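Halogenase PltM (Pseudomonas fluorescens, PDB 6BZN) is an FAD-binding halogenase that halogenates phenolic substrates and accepts several halides. Local coordinates at residues D214-F219 with F280-Y285. Sequence-based numbering, arbitrary orientation.
Sequences DTCSFF and FNNAKY
Asp-214 is bonded twice by Asn-282, once through the backbone and once through the side chain. Asn-282 N donates to Asp-214 O at 2.8 Å. Asn-282 ND2 reaches Asp-214 OD1 at 3.0 Å, nearly straight at the hydrogen (169°). The carboxylate and amide planes stand 75° apart. OD1 lies near the plane of the amide, but ND2 meets it from above the carboxylate plane. Chi1 of -176° swings the Asp-214 carboxylate away from its own backbone N and out to this amide. ND2 also donates to Pro-322 O. Replacing Asn-282 by an alanine is likely to leave Asp-214 OD1 and Pro-322 O without this donor and the carboxylate freer to turn. Asn-281 OD1 closes an Asx turn by accepting from Ala-283 N, and a water links the same oxygen to Asp-214 N. Thr-215 and Asn-281 form an antiparallel non-hydrogen-bonded pair. Next to it Cys-216 N donates to Phe-280 O at 3.1 Å. Cys-216 SG packs 3.6 Å from Phe-280 CB and lies at the edge of that ring, a sulfur-aromatic contact. Phe-218 CE1 meets Phe-280 CE2 at 4.0 Å, and Tyr-285 CD2 covers one face of the Phe-280 ring. The segments lie on neighbouring antiparallel strands 215-223 and 273-281 of the mixed sheet. Strand 313-321 flanks 215-223 on its other side. Helix 291-301 packs against Phe-218 and Phe-280, while Tyr-404 of helix 383-406 touches Thr-215 and Asn-281.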
loop_
_atom_site.group_PDB
_atom_site.type_symbol
_atom_site.label_atom_id
_atom_site.label_comp_id
_atom_site.label_asym_id
_atom_site.label_seq_id
_atom_site.Cartn_x
_atom_site.Cartn_y
_atom_site.Cartn_z
ATOM N N ASP A 214 13.940 4.316 8.008
ATOM C CA ASP A 214 13.851 5.660 8.578
ATOM C C ASP A 214 13.833 6.630 7.404
ATOM O O ASP A 214 14.887 6.998 6.873
ATOM C CB ASP A 214 15.051 5.881 9.503
ATOM C CG ASP A 214 15.026 7.222 10.240
ATOM O OD1 ASP A 214 14.132 8.072 10.035
ATOM O OD2 ASP A 214 15.954 7.411 11.060
ATOM N N THR A 215 12.627 7.016 6.982
ATOM C CA THR A 215 12.443 7.802 5.792
ATOM C C THR A 215 11.462 8.927 5.995
ATOM O O THR A 215 10.607 8.864 6.882
ATOM C CB THR A 215 11.940 6.964 4.585
ATOM O OG1 THR A 215 10.709 6.313 4.904
ATOM C CG2 THR A 215 12.978 5.928 4.151
ATOM N N CYS A 216 11.612 9.944 5.150
ATOM C CA CYS A 216 10.722 11.096 5.091
ATOM C C CYS A 216 10.074 11.115 3.711
ATOM O O CYS A 216 10.500 10.382 2.804
ATOM C CB CYS A 216 11.484 12.405 5.347
ATOM S SG CYS A 216 12.776 12.783 4.149
ATOM N N SER A 217 9.029 11.925 3.565
ATOM C CA SER A 217 8.299 12.028 2.318
ATOM C C SER A 217 7.797 13.446 2.084
ATOM O O SER A 217 7.287 14.092 3.012
ATOM C CB SER A 217 7.118 11.044 2.329
ATOM O OG SER A 217 6.459 11.035 1.076
ATOM N N PHE A 218 7.956 13.911 0.843
ATOM C CA PHE A 218 7.373 15.147 0.335
ATOM C C PHE A 218 6.437 14.762 -0.809
ATOM O O PHE A 218 6.875 14.071 -1.740
ATOM C CB PHE A 218 8.426 16.056 -0.274
ATOM C CG PHE A 218 9.489 16.556 0.677
ATOM C CD1 PHE A 218 10.591 15.773 0.980
ATOM C CD2 PHE A 218 9.445 17.859 1.157
ATOM C CE1 PHE A 218 11.604 16.245 1.798
ATOM C CE2 PHE A 218 10.444 18.347 1.984
ATOM C CZ PHE A 218 11.533 17.539 2.303
ATOM N N PHE A 219 5.185 15.204 -0.783
ATOM C CA PHE A 219 4.246 14.829 -1.835
ATOM C C PHE A 219 3.234 15.905 -2.193
ATOM O O PHE A 219 2.872 16.765 -1.374
ATOM C CB PHE A 219 3.527 13.516 -1.507
ATOM C CG PHE A 219 2.953 13.458 -0.118
ATOM C CD1 PHE A 219 3.755 13.107 0.963
ATOM C CD2 PHE A 219 1.629 13.767 0.111
ATOM C CE1 PHE A 219 3.237 13.057 2.252
ATOM C CE2 PHE A 219 1.101 13.709 1.394
ATOM C CZ PHE A 219 1.905 13.349 2.464
ATOM N N PHE A 280 13.360 10.455 1.187
ATOM C CA PHE A 280 14.766 10.266 1.543
ATOM C C PHE A 280 14.944 9.261 2.676
ATOM O O PHE A 280 14.195 9.245 3.636
ATOM C CB PHE A 280 15.418 11.594 1.951
ATOM C CG PHE A 280 15.473 12.602 0.848
ATOM C CD1 PHE A 280 16.254 12.360 -0.286
ATOM C CD2 PHE A 280 14.777 13.798 0.940
ATOM C CE1 PHE A 280 16.320 13.295 -1.316
ATOM C CE2 PHE A 280 14.838 14.731 -0.076
ATOM C CZ PHE A 280 15.605 14.479 -1.212
ATOM N N ASN A 281 15.971 8.433 2.529
ATOM C CA ASN A 281 16.547 7.677 3.610
ATOM C C ASN A 281 17.246 8.670 4.542
ATOM O O ASN A 281 18.288 9.229 4.196
ATOM C CB ASN A 281 17.545 6.666 3.039
ATOM C CG ASN A 281 18.195 5.815 4.100
ATOM O OD1 ASN A 281 18.021 6.042 5.290
ATOM N ND2 ASN A 281 18.942 4.811 3.668
ATOM N N ASN A 282 16.674 8.877 5.729
ATOM C CA ASN A 282 17.177 9.889 6.678
ATOM C C ASN A 282 18.580 9.554 7.201
ATOM O O ASN A 282 19.304 10.445 7.650
ATOM C CB ASN A 282 16.221 10.060 7.860
ATOM C CG ASN A 282 14.916 10.761 7.491
ATOM O OD1 ASN A 282 14.908 11.755 6.768
ATOM N ND2 ASN A 282 13.812 10.280 8.045
ATOM N N ALA A 283 18.966 8.283 7.124
ATOM C CA ALA A 283 20.344 7.874 7.417
ATOM C C ALA A 283 21.354 8.387 6.392
ATOM O O ALA A 283 22.544 8.441 6.700
ATOM C CB ALA A 283 20.442 6.356 7.519
ATOM N N LYS A 284 20.908 8.726 5.180
ATOM C CA LYS A 284 21.800 9.218 4.127
ATOM C C LYS A 284 21.627 10.682 3.765
ATOM O O LYS A 284 22.589 11.301 3.369
ATOM C CB LYS A 284 21.654 8.381 2.871
ATOM C CG LYS A 284 22.175 6.963 3.030
ATOM C CD LYS A 284 22.083 6.223 1.719
ATOM C CE LYS A 284 22.422 4.757 1.890
ATOM N NZ LYS A 284 23.887 4.571 1.866
ATOM N N TYR A 285 20.418 11.228 3.850
ATOM C CA TYR A 285 20.204 12.648 3.590
ATOM C C TYR A 285 19.025 13.132 4.408
ATOM O O TYR A 285 17.951 12.531 4.330
ATOM C CB TYR A 285 19.927 12.919 2.099
ATOM C CG TYR A 285 19.595 14.363 1.820
ATOM C CD1 TYR A 285 20.599 15.340 1.802
ATOM C CD2 TYR A 285 18.283 14.774 1.582
ATOM C CE1 TYR A 285 20.304 16.670 1.559
ATOM C CE2 TYR A 285 17.975 16.098 1.338
ATOM C CZ TYR A 285 18.985 17.046 1.327
ATOM O OH TYR A 285 18.694 18.358 1.096
HETATM O O HOH W 1 16.399 4.136 6.601
#